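PDB 3QWT: putative GH105 family protein from Salmonella enterica subsp. enterica serovar Paratyphi A, which is of unknown function but, as a possible GH105 member with an alpha/alpha-toroid fold, probably hydrolyses glycosidic bonds of unsaturated oligosaccharides. Local coordinates for residues Met166-Val175 against Ala194-Leu205; Gly336-Thr345 against Ile357-Gln366. One frame throughout, in Å; residues are numbered along the deposited sequence.

Interaction 1 (Met166-Val175 against Ala194-Leu205)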
loop_
_atom_site.group_PDB
_atom_site.type_symbol
_atom_site.label_atom_id
_atom_site.label_comp_id
_atom_site.label_asym_id
_atom_site.label_seq_id
_atom_site.Cartn_x
_atom_site.Cartn_y
_atom_site.Cartn_z
HETATM N N MSE A 166 -18.150 -14.051 35.531
HETATM C CA MSE A 166 -18.433 -13.372 34.261
HETATM C C MSE A 166 -19.953 -13.317 34.053
HETATM O O MSE A 166 -20.645 -14.320 34.242
HETATM C CB MSE A 166 -17.764 -14.104 33.094
HETATM C CG MSE A 166 -16.236 -14.065 33.118
HETATM SE SE MSE A 166 -15.311 -14.989 31.638
HETATM C CE MSE A 166 -15.846 -13.871 30.104
ATOM N N TRP A 167 -20.479 -12.152 33.684
ATOM C CA TRP A 167 -21.929 -12.022 33.474
ATOM C C TRP A 167 -22.258 -11.564 32.060
ATOM O O TRP A 167 -21.450 -10.876 31.425
ATOM C CB TRP A 167 -22.538 -10.986 34.433
ATOM C CG TRP A 167 -22.371 -11.256 35.892
ATOM C CD1 TRP A 167 -21.507 -12.126 36.475
ATOM C CD2 TRP A 167 -23.097 -10.633 36.958
ATOM N NE1 TRP A 167 -21.645 -12.083 37.842
ATOM C CE2 TRP A 167 -22.610 -11.169 38.164
ATOM C CE3 TRP A 167 -24.110 -9.674 37.006
ATOM C CZ2 TRP A 167 -23.110 -10.786 39.416
ATOM C CZ3 TRP A 167 -24.600 -9.283 38.249
ATOM C CH2 TRP A 167 -24.102 -9.847 39.436
ATOM N N ASP A 168 -23.463 -11.896 31.592
ATOM C CA ASP A 168 -23.989 -11.298 30.360
ATOM C C ASP A 168 -23.763 -9.772 30.314
ATOM O O ASP A 168 -23.288 -9.237 29.325
ATOM C CB ASP A 168 -25.494 -11.530 30.252
ATOM C CG ASP A 168 -25.886 -13.010 30.371
ATOM O OD1 ASP A 168 -25.012 -13.896 30.321
ATOM O OD2 ASP A 168 -27.087 -13.286 30.506
ATOM N N ASP A 169 -24.159 -9.102 31.393
ATOM C CA ASP A 169 -24.270 -7.657 31.462
ATOM C C ASP A 169 -22.935 -6.975 31.095
ATOM O O ASP A 169 -22.904 -5.858 30.576
ATOM C CB ASP A 169 -24.735 -7.230 32.874
ATOM C CG ASP A 169 -26.019 -7.979 33.346
ATOM O OD1 ASP A 169 -27.079 -7.334 33.544
ATOM O OD2 ASP A 169 -25.971 -9.216 33.527
ATOM N N THR A 170 -21.832 -7.652 31.368
ATOM C CA THR A 170 -20.530 -7.100 31.054
ATOM C C THR A 170 -20.480 -6.719 29.588
ATOM O O THR A 170 -19.850 -5.741 29.246
ATOM C CB THR A 170 -19.417 -8.090 31.377
ATOM O OG1 THR A 170 -19.476 -8.411 32.769
ATOM C CG2 THR A 170 -18.052 -7.512 31.053
ATOM N N LEU A 171 -21.164 -7.464 28.719
ATOM C CA LEU A 171 -21.010 -7.171 27.292
ATOM C C LEU A 171 -21.549 -5.791 26.938
ATOM O O LEU A 171 -21.019 -5.127 26.046
ATOM C CB LEU A 171 -21.597 -8.271 26.389
ATOM C CG LEU A 171 -20.747 -9.554 26.362
ATOM C CD1 LEU A 171 -21.553 -10.754 25.901
ATOM C CD2 LEU A 171 -19.494 -9.387 25.497
HETATM N N MSE A 172 -22.582 -5.356 27.657
HETATM C CA MSE A 172 -23.209 -4.071 27.390
HETATM C C MSE A 172 -22.501 -2.908 28.100
HETATM O O MSE A 172 -22.293 -1.840 27.506
HETATM C CB MSE A 172 -24.691 -4.106 27.796
HETATM C CG MSE A 172 -25.437 -2.782 27.651
HETATM SE SE MSE A 172 -25.786 -2.305 25.787
HETATM C CE MSE A 172 -24.771 -0.639 25.728
HETATM N N MSE A 173 -22.141 -3.118 29.364
HETATM C CA MSE A 173 -21.647 -2.039 30.221
HETATM C C MSE A 173 -20.160 -1.686 30.062
HETATM O O MSE A 173 -19.758 -0.582 30.423
HETATM C CB MSE A 173 -21.903 -2.364 31.684
HETATM C CG MSE A 173 -23.303 -2.874 31.979
HETATM SE SE MSE A 173 -24.714 -1.860 31.103
HETATM C CE MSE A 173 -26.138 -3.187 31.379
ATOM N N THR A 174 -19.342 -2.614 29.565
ATOM C CA THR A 174 -17.906 -2.346 29.408
ATOM C C THR A 174 -17.338 -2.757 28.055
ATOM O O THR A 174 -16.580 -2.014 27.443
ATOM C CB THR A 174 -17.064 -2.996 30.544
ATOM O OG1 THR A 174 -17.305 -2.291 31.760
ATOM C CG2 THR A 174 -15.576 -2.915 30.256
ATOM N N VAL A 175 -17.681 -3.943 27.582
ATOM C CA VAL A 175 -17.118 -4.355 26.319
ATOM C C VAL A 175 -17.489 -3.414 25.175
ATOM O O VAL A 175 -16.623 -2.935 24.461
ATOM C CB VAL A 175 -17.506 -5.772 25.914
ATOM C CG1 VAL A 175 -16.713 -6.147 24.664
ATOM C CG2 VAL A 175 -17.219 -6.730 27.041
ATOM N N ALA A 194 -11.788 -6.378 23.032
ATOM C CA ALA A 194 -13.247 -6.458 23.034
ATOM C C ALA A 194 -13.773 -7.742 22.347
ATOM O O ALA A 194 -14.656 -8.422 22.855
ATOM C CB ALA A 194 -13.839 -5.200 22.395
ATOM N N THR A 195 -13.201 -8.065 21.198
ATOM C CA THR A 195 -13.540 -9.276 20.461
ATOM C C THR A 195 -13.215 -10.512 21.256
ATOM O O THR A 195 -14.019 -11.452 21.319
ATOM C CB THR A 195 -12.754 -9.330 19.161
ATOM O OG1 THR A 195 -13.040 -8.137 18.434
ATOM C CG2 THR A 195 -13.153 -10.568 18.318
ATOM N N TYR A 196 -12.028 -10.522 21.862
ATOM C CA TYR A 196 -11.672 -11.643 22.711
ATOM C C TYR A 196 -12.688 -11.804 23.842
ATOM O O TYR A 196 -13.149 -12.913 24.119
ATOM C CB TYR A 196 -10.259 -11.520 23.251
ATOM C CG TYR A 196 -9.895 -12.614 24.213
ATOM C CD1 TYR A 196 -9.526 -13.878 23.750
ATOM C CD2 TYR A 196 -9.946 -12.401 25.592
ATOM C CE1 TYR A 196 -9.194 -14.893 24.620
ATOM C CE2 TYR A 196 -9.607 -13.419 26.490
ATOM C CZ TYR A 196 -9.236 -14.667 25.986
ATOM O OH TYR A 196 -8.909 -15.684 26.845
ATOM N N GLN A 197 -13.063 -10.701 24.478
ATOM C CA GLN A 197 -14.034 -10.813 25.552
ATOM C C GLN A 197 -15.346 -11.450 25.038
ATOM O O GLN A 197 -15.941 -12.289 25.717
ATOM C CB GLN A 197 -14.270 -9.467 26.232
ATOM C CG GLN A 197 -13.092 -9.005 27.099
ATOM C CD GLN A 197 -12.745 -10.021 28.187
ATOM O OE1 GLN A 197 -13.631 -10.699 28.729
ATOM N NE2 GLN A 197 -11.452 -10.142 28.499
ATOM N N PHE A 198 -15.771 -11.077 23.831
ATOM C CA PHE A 198 -16.990 -11.635 23.264
ATOM C C PHE A 198 -16.870 -13.157 23.182
ATOM O O PHE A 198 -17.717 -13.869 23.725
ATOM C CB PHE A 198 -17.229 -11.074 21.875
ATOM C CG PHE A 198 -18.610 -10.576 21.660
ATOM C CD1 PHE A 198 -18.891 -9.219 21.760
ATOM C CD2 PHE A 198 -19.633 -11.456 21.343
ATOM C CE1 PHE A 198 -20.169 -8.746 21.551
ATOM C CE2 PHE A 198 -20.913 -10.995 21.137
ATOM C CZ PHE A 198 -21.185 -9.634 21.243
ATOM N N LEU A 199 -15.803 -13.631 22.523
ATOM C CA LEU A 199 -15.590 -15.061 22.333
ATOM C C LEU A 199 -15.565 -15.817 23.663
ATOM O O LEU A 199 -16.154 -16.885 23.784
ATOM C CB LEU A 199 -14.308 -15.313 21.530
ATOM C CG LEU A 199 -14.296 -14.716 20.117
ATOM C CD1 LEU A 199 -12.908 -14.840 19.530
ATOM C CD2 LEU A 199 -15.325 -15.380 19.185
ATOM N N LEU A 200 -14.903 -15.252 24.669
ATOM C CA LEU A 200 -14.802 -15.932 25.956
ATOM C C LEU A 200 -16.156 -15.946 26.638
ATOM O O LEU A 200 -16.528 -16.949 27.261
ATOM C CB LEU A 200 -13.762 -15.279 26.879
ATOM C CG LEU A 200 -13.407 -16.155 28.084
ATOM C CD1 LEU A 200 -12.805 -17.472 27.608
ATOM C CD2 LEU A 200 -12.444 -15.456 29.034
ATOM N N HIS A 201 -16.886 -14.830 26.540
ATOM C CA HIS A 201 -18.210 -14.763 27.134
ATOM C C HIS A 201 -19.116 -15.826 26.491
ATOM O O HIS A 201 -19.772 -16.583 27.204
ATOM C CB HIS A 201 -18.824 -13.369 27.042
ATOM C CG HIS A 201 -18.364 -12.438 28.126
ATOM N ND1 HIS A 201 -17.099 -11.892 28.149
ATOM C CD2 HIS A 201 -18.988 -11.994 29.243
ATOM C CE1 HIS A 201 -16.969 -11.136 29.227
ATOM N NE2 HIS A 201 -18.096 -11.188 29.914
ATOM N N VAL A 202 -19.124 -15.885 25.158
ATOM C CA VAL A 202 -19.878 -16.900 24.443
ATOM C C VAL A 202 -19.515 -18.279 24.978
ATOM O O VAL A 202 -20.393 -19.029 25.389
ATOM C CB VAL A 202 -19.657 -16.836 22.914
ATOM C CG1 VAL A 202 -20.249 -18.076 22.213
ATOM C CG2 VAL A 202 -20.286 -15.584 22.351
ATOM N N GLN A 203 -18.222 -18.599 24.999
ATOM C CA GLN A 203 -17.757 -19.881 25.532
ATOM C C GLN A 203 -18.412 -20.249 26.875
ATOM O O GLN A 203 -18.810 -21.389 27.089
ATOM C CB GLN A 203 -16.236 -19.865 25.690
ATOM C CG GLN A 203 -15.641 -21.142 26.292
ATOM C CD GLN A 203 -14.111 -21.152 26.211
ATOM O OE1 GLN A 203 -13.529 -20.965 25.131
ATOM N NE2 GLN A 203 -13.453 -21.359 27.355
ATOM N N ASN A 204 -18.535 -19.272 27.766
ATOM C CA ASN A 204 -18.909 -19.535 29.150
ATOM C C ASN A 204 -20.389 -19.354 29.463
ATOM O O ASN A 204 -20.890 -19.914 30.440
ATOM C CB ASN A 204 -18.083 -18.664 30.117
ATOM C CG ASN A 204 -16.638 -19.129 30.249
ATOM O OD1 ASN A 204 -16.310 -20.293 29.998
ATOM N ND2 ASN A 204 -15.765 -18.211 30.660
ATOM N N LEU A 205 -21.091 -18.578 28.646
ATOM C CA LEU A 205 -22.451 -18.180 29.001
ATOM C C LEU A 205 -23.525 -18.698 28.045
ATOM O O LEU A 205 -24.652 -18.940 28.461
ATOM C CB LEU A 205 -22.542 -16.667 29.150
ATOM C CG LEU A 205 -21.701 -16.126 30.311
ATOM C CD1 LEU A 205 -21.402 -14.631 30.145
ATOM C CD2 LEU A 205 -22.368 -16.398 31.673
HETATM O O HOH W 1 -18.082 -10.484 32.625
#
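Selenomethionine Met-166 runs straight to its selenium and then bends at chi3 (66°), which folds CE over one face of the imidazole of His-201, though the exact closeness of this methyl is doubtful. Leu-171 lies over the opposite face; the side chains of Leu-171 and His-201 run antiparallel past one another, so the ring sits between two aliphatic groups. Rotation of the ring is fixed from within its own helix: His-201 ND1 donates to Gln-197 O at 2.7 Å, and this carbonyl, in the ring plane, also receives the backbone N of His-201. A water 2.8 Å from His-201 NE2 binds Trp-167 N and Thr-170 OG1 as well, thus joining the two segments through a buried polar point; Thr-170 OG1 is bonded in turn to His-155.

Further along, Leu-171 CD2 stands over the Phe-198 ring, 4.1 Å from its centroid, in a CH-pi contact. Val-175 CG1 meets Ala-194 CB at 3.8 Å, where the backbones approach closely. At the other end Leu-205 CD1 packs on Trp-167 C at 3.7 Å, while Met-166 SE rests on Leu-200 CD2 at 3.9 Å.

The axes of helices 170-175 and 194-205 run almost antiparallel (164°), 11.1 Å apart, as in the helical hairpins from which an alpha/alpha toroid is built. Helix 188-205 also packs on helix 255-272, and its Tyr-196 and Gln-203 reach a neighbouring subunit. Apolar packing thus does most of the joining, and the buried water supplies the polar link between segments around an imidazole already oriented by Gln-197 O.

Interaction 2 (Gly336-Thr345 against Ile357-Gln366)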
loop_
_atom_site.group_PDB
_atom_site.type_symbol
_atom_site.label_atom_id
_atom_site.label_comp_id
_atom_site.label_asym_id
_atom_site.label_seq_id
_atom_site.Cartn_x
_atom_site.Cartn_y
_atom_site.Cartn_z
ATOM N N GLY A 336 -46.008 7.817 30.708
ATOM C CA GLY A 336 -44.844 7.509 29.893
ATOM C C GLY A 336 -43.908 6.470 30.492
ATOM O O GLY A 336 -42.807 6.271 30.000
ATOM N N GLU A 337 -44.358 5.811 31.553
ATOM C CA GLU A 337 -43.550 4.854 32.296
ATOM C C GLU A 337 -43.708 3.488 31.681
ATOM O O GLU A 337 -44.829 3.032 31.460
ATOM C CB GLU A 337 -44.017 4.809 33.754
ATOM C CG GLU A 337 -43.501 3.631 34.578
ATOM C CD GLU A 337 -44.042 3.640 36.008
ATOM O OE1 GLU A 337 -45.034 4.361 36.259
ATOM O OE2 GLU A 337 -43.479 2.936 36.880
ATOM N N LEU A 338 -42.589 2.832 31.390
ATOM C CA LEU A 338 -42.646 1.487 30.839
ATOM C C LEU A 338 -43.071 0.554 31.952
ATOM O O LEU A 338 -42.327 0.358 32.907
ATOM C CB LEU A 338 -41.292 1.063 30.257
ATOM C CG LEU A 338 -41.332 -0.280 29.519
ATOM C CD1 LEU A 338 -42.333 -0.222 28.390
ATOM C CD2 LEU A 338 -39.951 -0.692 28.990
ATOM N N LEU A 339 -44.265 -0.021 31.829
ATOM C CA LEU A 339 -44.891 -0.708 32.961
ATOM C C LEU A 339 -44.106 -1.859 33.613
ATOM O O LEU A 339 -43.574 -1.695 34.713
ATOM C CB LEU A 339 -46.334 -1.122 32.634
ATOM C CG LEU A 339 -47.275 0.083 32.550
ATOM C CD1 LEU A 339 -48.698 -0.327 32.164
ATOM C CD2 LEU A 339 -47.254 0.871 33.862
ATOM N N GLN A 340 -44.031 -3.011 32.961
ATOM C CA GLN A 340 -43.452 -4.191 33.605
ATOM C C GLN A 340 -41.913 -4.235 33.628
ATOM O O GLN A 340 -41.306 -5.196 33.156
ATOM C CB GLN A 340 -43.980 -5.451 32.931
ATOM C CG GLN A 340 -45.435 -5.700 33.169
ATOM C CD GLN A 340 -45.667 -6.576 34.381
ATOM O OE1 GLN A 340 -45.303 -7.753 34.393
ATOM N NE2 GLN A 340 -46.271 -6.004 35.412
ATOM N N THR A 341 -41.286 -3.207 34.184
ATOM C CA THR A 341 -39.838 -3.196 34.344
ATOM C C THR A 341 -39.417 -3.825 35.683
ATOM O O THR A 341 -39.980 -3.499 36.726
ATOM C CB THR A 341 -39.298 -1.753 34.289
ATOM O OG1 THR A 341 -39.699 -1.128 33.060
ATOM C CG2 THR A 341 -37.775 -1.737 34.436
ATOM N N SER A 342 -38.426 -4.717 35.654
ATOM C CA SER A 342 -37.861 -5.302 36.876
ATOM C C SER A 342 -36.649 -4.509 37.342
ATOM O O SER A 342 -35.873 -3.992 36.534
ATOM C CB SER A 342 -37.459 -6.774 36.678
ATOM O OG SER A 342 -36.355 -6.915 35.781
ATOM N N PHE A 343 -36.497 -4.429 38.657
ATOM C CA PHE A 343 -35.448 -3.653 39.294
ATOM C C PHE A 343 -34.102 -4.322 39.064
ATOM O O PHE A 343 -34.045 -5.445 38.572
ATOM C CB PHE A 343 -35.745 -3.519 40.788
ATOM C CG PHE A 343 -34.713 -2.740 41.538
ATOM C CD1 PHE A 343 -34.490 -1.404 41.245
ATOM C CD2 PHE A 343 -33.954 -3.344 42.531
ATOM C CE1 PHE A 343 -33.530 -0.680 41.934
ATOM C CE2 PHE A 343 -32.995 -2.629 43.219
ATOM C CZ PHE A 343 -32.785 -1.290 42.925
ATOM N N GLY A 344 -33.021 -3.627 39.405
ATOM C CA GLY A 344 -31.687 -4.169 39.220
ATOM C C GLY A 344 -31.627 -5.597 39.713
ATOM O O GLY A 344 -32.100 -5.893 40.819
ATOM N N THR A 345 -31.061 -6.485 38.899
ATOM C CA THR A 345 -31.047 -7.911 39.234
ATOM C C THR A 345 -29.632 -8.491 39.280
ATOM O O THR A 345 -28.949 -8.578 38.250
ATOM C CB THR A 345 -31.885 -8.747 38.224
ATOM O OG1 THR A 345 -33.249 -8.327 38.253
ATOM C CG2 THR A 345 -31.808 -10.235 38.543
ATOM N N ILE A 357 -37.976 -10.769 41.737
ATOM C CA ILE A 357 -37.415 -9.426 41.616
ATOM C C ILE A 357 -38.536 -8.379 41.583
ATOM O O ILE A 357 -39.489 -8.516 40.825
ATOM C CB ILE A 357 -36.557 -9.283 40.327
ATOM C CG1 ILE A 357 -35.381 -10.258 40.348
ATOM C CG2 ILE A 357 -36.063 -7.857 40.153
ATOM C CD1 ILE A 357 -34.327 -9.913 41.363
ATOM N N PRO A 358 -38.416 -7.316 42.392
ATOM C CA PRO A 358 -39.424 -6.247 42.410
ATOM C C PRO A 358 -39.565 -5.518 41.071
ATOM O O PRO A 358 -38.574 -5.341 40.337
ATOM C CB PRO A 358 -38.874 -5.268 43.447
ATOM C CG PRO A 358 -37.875 -6.033 44.226
ATOM C CD PRO A 358 -37.302 -7.038 43.315
ATOM N N LEU A 359 -40.786 -5.082 40.774
ATOM C CA LEU A 359 -41.065 -4.313 39.565
ATOM C C LEU A 359 -41.054 -2.809 39.838
ATOM O O LEU A 359 -41.570 -2.358 40.858
ATOM C CB LEU A 359 -42.413 -4.731 38.986
ATOM C CG LEU A 359 -42.512 -6.212 38.630
ATOM C CD1 LEU A 359 -43.954 -6.648 38.451
ATOM C CD2 LEU A 359 -41.698 -6.518 37.382
ATOM N N THR A 360 -40.474 -2.027 38.935
ATOM C CA THR A 360 -40.380 -0.580 39.153
ATOM C C THR A 360 -39.704 0.117 37.976
ATOM O O THR A 360 -38.906 -0.487 37.271
ATOM C CB THR A 360 -39.587 -0.241 40.441
ATOM O OG1 THR A 360 -39.703 1.160 40.734
ATOM C CG2 THR A 360 -38.108 -0.605 40.272
ATOM N N SER A 361 -40.014 1.395 37.790
ATOM C CA SER A 361 -39.505 2.159 36.666
ATOM C C SER A 361 -37.999 2.424 36.790
ATOM O O SER A 361 -37.497 2.658 37.878
ATOM C CB SER A 361 -40.277 3.472 36.559
ATOM O OG SER A 361 -40.195 4.206 37.770
HETATM N N MSE A 362 -37.275 2.372 35.679
HETATM C CA MSE A 362 -35.830 2.570 35.736
HETATM C C MSE A 362 -35.307 3.262 34.492
HETATM O O MSE A 362 -35.916 3.182 33.429
HETATM C CB MSE A 362 -35.106 1.231 35.936
HETATM C CG MSE A 362 -35.515 0.524 37.224
HETATM SE SE MSE A 362 -34.727 1.424 38.775
HETATM C CE MSE A 362 -32.976 0.560 38.700
ATOM N N PRO A 363 -34.181 3.971 34.627
ATOM C CA PRO A 363 -33.544 4.594 33.461
ATOM C C PRO A 363 -33.435 3.615 32.286
ATOM O O PRO A 363 -33.787 3.964 31.167
ATOM C CB PRO A 363 -32.155 4.970 33.987
ATOM C CG PRO A 363 -32.383 5.240 35.440
ATOM C CD PRO A 363 -33.466 4.267 35.881
ATOM N N TYR A 364 -32.983 2.394 32.539
ATOM C CA TYR A 364 -32.837 1.422 31.456
ATOM C C TYR A 364 -34.183 0.939 30.902
ATOM O O TYR A 364 -34.292 0.613 29.717
ATOM C CB TYR A 364 -31.984 0.240 31.901
ATOM C CG TYR A 364 -32.504 -0.469 33.124
ATOM C CD1 TYR A 364 -33.481 -1.451 33.018
ATOM C CD2 TYR A 364 -32.004 -0.172 34.384
ATOM C CE1 TYR A 364 -33.955 -2.116 34.143
ATOM C CE2 TYR A 364 -32.463 -0.831 35.512
ATOM C CZ TYR A 364 -33.444 -1.799 35.390
ATOM O OH TYR A 364 -33.901 -2.452 36.520
ATOM N N GLY A 365 -35.202 0.900 31.756
ATOM C CA GLY A 365 -36.539 0.572 31.299
ATOM C C GLY A 365 -37.000 1.555 30.240
ATOM O O GLY A 365 -37.357 1.167 29.133
ATOM N N GLN A 366 -36.984 2.837 30.586
ATOM C CA GLN A 366 -37.337 3.897 29.649
ATOM C C GLN A 366 -36.401 3.910 28.437
ATOM O O GLN A 366 -36.827 4.102 27.297
ATOM C CB GLN A 366 -37.250 5.258 30.344
ATOM C CG GLN A 366 -38.004 5.352 31.669
ATOM C CD GLN A 366 -39.462 4.995 31.525
ATOM O OE1 GLN A 366 -39.934 4.006 32.094
ATOM N NE2 GLN A 366 -40.188 5.794 30.753
#
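Phe-343 and selenomethionine Met-362 form a bulky pair in this contact: CE of Met-362 lies 3.5 Å from Phe-343 CE1, and its selenium is at the edge of the ring in a Met-aromatic contact. Thr-360 CG2 packs against Phe-343 CB, and Phe-47 meets the ring from outside the two segments. Beside them the phenol of Tyr-364 reaches the facing chain at Ser-342, its OH donating to Ser-342 O at 2.5 Å, in the carbonyl plane; Trp-67 stacks on the tyrosine ring.

Hollows are provided by backbone. Gly-365, without a side chain, leaves room for Thr-341, whose OG1 comes within 4.0 Å of Gly-365 CA, and Leu-338 CD2 settles over Gly-365 O. The bent chain of Gln-366 lays its amide along the backbone of 336-338: OE1 takes a nearly straight bond (173°) from Leu-338 N at 3.0 Å, while NE2 donates to Gly-336 O at 2.8 Å and also to Val-33 O. At the far end Ile-357 CG2 nestles against Thr-345 OG1 at 3.4 Å.

Ser-342 and Leu-359 are the non-hydrogen-bonded pair of a single antiparallel bridge, flanked by Thr-360 N to Thr-341 O and Phe-343 N to Pro-358 O. A long irregular loop is thereby folded onto the N-terminal turn of helix 363-377, with a glycerol, probably from the crystallisation liquor, bound to Thr-345 O; the arrangement is consistent with the loops that line the substrate cleft of an alpha/alpha toroid.

How the interactions relate
From the N terminus, interaction 1 comes first: it closes the short connection between helices 170-184 and 188-205, pairing neighbours along the chain. Interaction 2 opens well over a hundred residues later and folds 336-345 back on 357-366 around helix 351-355. The two loops thus stand in series, neither nested nor crossed. Their centres are 24 Å apart on opposite sides of the chain's centre, although their nearest atoms approach to about 4 Å without touching. Shared neighbours join them: Trp-67 of helix 67-83 meets both Met-173 and Tyr-364, and helix 231-248 offers Trp-236 to one and Arg-232 to the other. Trp-167 also touches Met-347, in the loop just after 336-345.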